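PDB 6R2J: Endoglucanase(Endo-1,4-beta-glucanase)protein from Pseudomonas stutzeri, which probably hydrolyses internal beta-1,4-glucosidic linkages of cellulose and binds cellobiose. Local coordinates for residues F37-K42 and K81-L86; K247-E252 and C277-Y282. All coordinates share one frame; numbering follows the deposited sequence. Where two conformers were deposited one is given.

Interaction 1: F37-K42 and K81-L86; sequences FYPEKK and KKTLDL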
# COMPACT_ATOMS: atom_id res chain seq x y z
N PHE A 37 -7.63 12.58 8.56
CA PHE A 37 -7.27 13.74 7.76
C PHE A 37 -7.05 13.27 6.33
O PHE A 37 -6.59 12.16 6.08
CB PHE A 37 -5.95 14.41 8.22
CG PHE A 37 -5.81 14.49 9.69
CD1 PHE A 37 -6.61 15.35 10.40
CD2 PHE A 37 -4.94 13.67 10.38
CE1 PHE A 37 -6.52 15.42 11.77
CE2 PHE A 37 -4.87 13.72 11.73
CZ PHE A 37 -5.64 14.61 12.43
N TYR A 38 -7.35 14.12 5.43
CA TYR A 38 -7.08 13.99 4.00
C TYR A 38 -6.03 15.02 3.55
O TYR A 38 -5.94 16.13 4.08
CB TYR A 38 -8.40 14.18 3.24
CG TYR A 38 -9.13 12.86 3.06
CD1 TYR A 38 -9.82 12.28 4.09
CD2 TYR A 38 -9.10 12.18 1.85
CE1 TYR A 38 -10.49 11.07 3.92
CE2 TYR A 38 -9.74 10.97 1.66
CZ TYR A 38 -10.45 10.42 2.69
OH TYR A 38 -11.08 9.20 2.49
N PRO A 39 -5.18 14.63 2.61
CA PRO A 39 -4.12 15.52 2.17
C PRO A 39 -4.68 16.64 1.30
O PRO A 39 -5.81 16.60 0.81
CB PRO A 39 -3.19 14.59 1.39
CG PRO A 39 -4.10 13.47 0.88
CD PRO A 39 -5.14 13.30 1.95
N GLU A 40 -3.82 17.65 1.11
CA GLU A 40 -4.10 18.83 0.32
C GLU A 40 -3.14 18.90 -0.86
O GLU A 40 -2.21 18.10 -0.97
CB GLU A 40 -3.95 20.09 1.17
CG GLU A 40 -4.91 20.12 2.33
CD GLU A 40 -6.36 20.34 1.87
OE1 GLU A 40 -6.61 20.54 0.65
OE2 GLU A 40 -7.24 20.33 2.77
N LYS A 41 -3.35 19.89 -1.73
CA LYS A 41 -2.51 20.02 -2.91
C LYS A 41 -1.03 20.13 -2.56
O LYS A 41 -0.17 19.70 -3.35
CB LYS A 41 -2.96 21.22 -3.73
CG LYS A 41 -2.89 22.56 -3.00
CD LYS A 41 -3.13 23.70 -4.02
CE LYS A 41 -3.08 25.09 -3.38
NZ LYS A 41 -4.30 25.34 -2.55
N LYS A 42 -0.71 20.69 -1.39
CA LYS A 42 0.70 20.88 -1.04
C LYS A 42 1.42 19.54 -0.96
O LYS A 42 2.59 19.42 -1.37
CB LYS A 42 0.83 21.63 0.27
CG LYS A 42 0.39 20.81 1.48
CD LYS A 42 0.46 21.60 2.78
CE LYS A 42 1.39 20.96 3.79
NZ LYS A 42 1.43 21.76 5.05
N LYS A 81 -12.25 11.09 -4.13
CA LYS A 81 -12.18 11.63 -5.49
C LYS A 81 -11.22 12.82 -5.56
O LYS A 81 -10.45 12.97 -6.52
CB LYS A 81 -13.57 12.04 -5.93
CG LYS A 81 -13.56 13.02 -7.09
CD LYS A 81 -13.12 12.32 -8.40
CE LYS A 81 -14.31 12.09 -9.36
NZ LYS A 81 -13.83 11.93 -10.76
N LYS A 82 -11.32 13.71 -4.57
CA LYS A 82 -10.41 14.84 -4.46
C LYS A 82 -8.97 14.35 -4.44
O LYS A 82 -8.11 14.89 -5.13
CB LYS A 82 -10.75 15.64 -3.20
CG LYS A 82 -9.72 16.69 -2.81
CD LYS A 82 -10.12 17.57 -1.61
CE LYS A 82 -8.97 18.51 -1.26
NZ LYS A 82 -9.18 19.31 0.00
N THR A 83 -8.70 13.31 -3.62
CA THR A 83 -7.36 12.75 -3.51
C THR A 83 -6.87 12.28 -4.88
O THR A 83 -5.74 12.59 -5.29
CB THR A 83 -7.39 11.60 -2.50
OG1 THR A 83 -7.73 12.15 -1.21
CG2 THR A 83 -6.06 10.85 -2.46
N LEU A 84 -7.71 11.53 -5.60
CA LEU A 84 -7.34 11.07 -6.93
C LEU A 84 -7.18 12.24 -7.88
O LEU A 84 -6.29 12.22 -8.74
CB LEU A 84 -8.40 10.11 -7.47
CG LEU A 84 -8.74 8.82 -6.74
CD1 LEU A 84 -9.94 8.09 -7.35
CD2 LEU A 84 -7.50 7.94 -6.74
N ASP A 85 -8.02 13.27 -7.75
CA ASP A 85 -7.92 14.44 -8.62
C ASP A 85 -6.59 15.15 -8.43
O ASP A 85 -5.93 15.55 -9.40
CB ASP A 85 -9.04 15.43 -8.32
CG ASP A 85 -10.38 14.99 -8.85
OD1 ASP A 85 -10.41 14.21 -9.85
OD2 ASP A 85 -11.40 15.45 -8.26
N LEU A 86 -6.22 15.39 -7.17
CA LEU A 86 -5.00 16.14 -6.87
C LEU A 86 -3.77 15.35 -7.25
O LEU A 86 -2.80 15.90 -7.79
CB LEU A 86 -4.99 16.55 -5.39
CG LEU A 86 -6.09 17.54 -4.96
CD1 LEU A 86 -6.07 17.68 -3.48
CD2 LEU A 86 -5.91 18.89 -5.63
O HOH W 1 -7.07 14.80 -0.85
O HOH W 2 -8.27 17.53 1.90
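In the outer helical layer of this TIM barrel, Glu40, the N-cap residue of helix 41-49, forms a salt bridge with Lys82 of helix 74-89. The lysine chain is fully extended, with CG anti to the backbone N (chi1 169°), and this length carries NZ from the helix to 2.9 Å from Glu40 OE1. Glu40 begins by pointing away from the lysine's helix, but its chain bends at chi2 (-70°) and brings the carboxylate back. The ammonium group meets OE1 on its syn side, 34° out of the carboxylate plane. Lys82 NZ also donates to a water 2.8 Å away, which is placed to donate to Pro39 O, though it has more acceptors in reach than protons. Replacing Lys82 by an alanine would probably leave the Glu40 carboxylate without its neighbouring positive charge and this water without its lysine donor.

Next to the charged pair, apolar groups and a bridging water fill the contact. Leu86 rests CD1 on the first turn of helix 41-49, 3.9 Å from Lys41 N, and Phe44 from that helix touches Pro39, Thr83 and Leu86 alike. Proline suits the approach to the helix because it needs no partner for a backbone N-H. Its carbonyl takes a second water, 2.8 Å from Pro39 O, that also hydrogen-bonds Thr83 OG1. Threonine offers a small hydroxyl on a buried helix face, where Leu79 O is another partner. Tyr38, whose own OH bonds Gln76, crosses Thr83 at about a right angle, with CD2 at the ring edge 3.4 Å from Thr83 OG1.

Interaction 2: K247-E252 and C277-Y282; sequences KGFLGE and CVPSAY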
# COMPACT_ATOMS: atom_id res chain seq x y z
N LYS A 247 3.73 -10.59 -10.37
CA LYS A 247 4.29 -9.26 -10.18
C LYS A 247 4.18 -8.86 -8.71
O LYS A 247 3.20 -9.17 -8.05
CB LYS A 247 3.58 -8.19 -11.02
CG LYS A 247 3.60 -8.44 -12.53
CD LYS A 247 2.47 -7.67 -13.20
CE LYS A 247 1.06 -8.18 -12.81
NZ LYS A 247 -0.01 -7.50 -13.58
N GLY A 248 5.19 -8.13 -8.23
CA GLY A 248 5.20 -7.71 -6.84
C GLY A 248 5.19 -6.22 -6.54
O GLY A 248 5.50 -5.38 -7.39
N PHE A 249 4.90 -5.90 -5.28
CA PHE A 249 4.81 -4.53 -4.77
C PHE A 249 5.14 -4.63 -3.28
O PHE A 249 4.53 -5.42 -2.55
CB PHE A 249 3.41 -3.95 -5.07
CG PHE A 249 3.16 -2.59 -4.46
CD1 PHE A 249 4.12 -1.58 -4.52
CD2 PHE A 249 1.97 -2.34 -3.82
CE1 PHE A 249 3.89 -0.32 -3.95
CE2 PHE A 249 1.73 -1.09 -3.23
CZ PHE A 249 2.69 -0.08 -3.30
N LEU A 250 6.15 -3.89 -2.84
CA LEU A 250 6.43 -3.78 -1.41
C LEU A 250 5.71 -2.54 -0.86
O LEU A 250 6.27 -1.44 -0.79
CB LEU A 250 7.93 -3.71 -1.16
CG LEU A 250 8.28 -4.04 0.28
CD1 LEU A 250 8.15 -5.57 0.61
CD2 LEU A 250 9.68 -3.52 0.58
N GLY A 251 4.46 -2.75 -0.46
CA GLY A 251 3.55 -1.64 -0.17
C GLY A 251 3.85 -0.85 1.08
O GLY A 251 3.28 0.23 1.27
N GLU A 252 4.65 -1.40 1.97
CA GLU A 252 5.09 -0.62 3.11
C GLU A 252 6.46 -1.07 3.58
O GLU A 252 6.78 -2.25 3.56
CB GLU A 252 4.23 -0.80 4.34
CG GLU A 252 2.83 -0.26 4.21
CD GLU A 252 2.05 -0.46 5.48
OE1 GLU A 252 2.70 -0.71 6.54
OE2 GLU A 252 0.80 -0.40 5.39
N CYS A 277 13.10 -4.59 -10.52
CA CYS A 277 12.02 -3.69 -11.03
C CYS A 277 10.74 -3.85 -10.19
O CYS A 277 9.66 -3.89 -10.78
CB CYS A 277 11.70 -3.95 -12.50
SG CYS A 277 13.07 -3.62 -13.65
N VAL A 278 10.87 -3.93 -8.86
CA VAL A 278 9.75 -4.14 -7.94
C VAL A 278 9.45 -2.80 -7.26
O VAL A 278 10.37 -2.21 -6.67
CB VAL A 278 10.04 -5.24 -6.91
CG1 VAL A 278 9.07 -5.15 -5.77
CG2 VAL A 278 10.01 -6.61 -7.59
N PRO A 279 8.23 -2.27 -7.39
CA PRO A 279 7.91 -0.99 -6.76
C PRO A 279 7.67 -1.16 -5.26
O PRO A 279 7.56 -2.27 -4.72
CB PRO A 279 6.66 -0.54 -7.51
CG PRO A 279 5.98 -1.83 -7.98
CD PRO A 279 7.12 -2.82 -8.21
N SER A 280 7.61 -0.01 -4.59
CA SER A 280 7.52 0.03 -3.14
C SER A 280 6.81 1.32 -2.75
O SER A 280 6.73 2.26 -3.54
CB SER A 280 8.91 0.07 -2.51
OG SER A 280 9.55 1.33 -2.70
N ALA A 281 6.34 1.37 -1.51
CA ALA A 281 5.77 2.60 -0.95
C ALA A 281 6.29 2.76 0.47
O ALA A 281 6.13 1.86 1.30
CB ALA A 281 4.24 2.59 -1.01
N TYR A 282 6.95 3.88 0.70
CA TYR A 282 7.46 4.23 2.01
C TYR A 282 6.32 4.54 2.96
O TYR A 282 5.36 5.20 2.58
CB TYR A 282 8.35 5.48 1.89
CG TYR A 282 9.02 5.79 3.20
CD1 TYR A 282 10.21 5.19 3.51
CD2 TYR A 282 8.45 6.62 4.14
CE1 TYR A 282 10.82 5.42 4.68
CE2 TYR A 282 9.03 6.83 5.33
CZ TYR A 282 10.23 6.22 5.59
OH TYR A 282 10.86 6.38 6.79
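Val278, just past the Schellman motif with which Cys277 ends helix 260-276, lays CG1 3.9 Å from Gly248 O. Pro279 follows with CD only 3.1 Å from the same oxygen; a proline has no N-H to give, and this buried carbonyl finds no hydrogen-bond partner. Pro279 O accepts from Leu250 N at 2.9 Å in a nearly straight bond (170° at the hydrogen). The Phe249 ring, swung out with CG anti to the backbone N (chi1 174°), puts CD1 3.9 Å from Pro279 CG. At Ser280 the backbones bridge as neighbouring parallel strands, the seventh and eighth of the TIM barrel, whose meeting here helps close the cylinder. Ser280 CA makes a CA-H...O contact with Leu250 O, while its OG bonds His14 on the first strand. Ala281 N then donates to that same Leu250 O at 2.9 Å. The small alanine methyl fits beside the Phe249 ring, Ala281 CB 3.8 Å from Phe249 CZ; Gly251 lies against a face of this ring, where a side chain would be crowded. Ala281 O receives a CA-H...O contact from Glu252 CA. The Glu252 side chain, held by Arg56 and Tyr208, bonds a Tris molecule, probably from the crystallisation liquor; its nearest atoms are about 5 Å from a bound glucose.

From the N terminus, the chain passes strand 14-18 before entering interaction 1 at 37-42. Helix 41-49, strand 54-59 and the first part of helix 74-89 follow before 81-86 closes that loop, so helices 41-49 and 74-89 of the outer layer are tied together, strand 54-59 lying between them in sequence. Four further barrel strands, 93-98 to 201-206, are laid down before interaction 2 opens at 247-252. Its loop is shorter: helix 260-276 forms the crossover of a beta-alpha-beta unit whose second strand begins within 277-282. The loops lie in series, neither enclosing nor crossing the other. Their centres are 22 Å apart, one in the peripheral helical layer, the other in the buried strand wall.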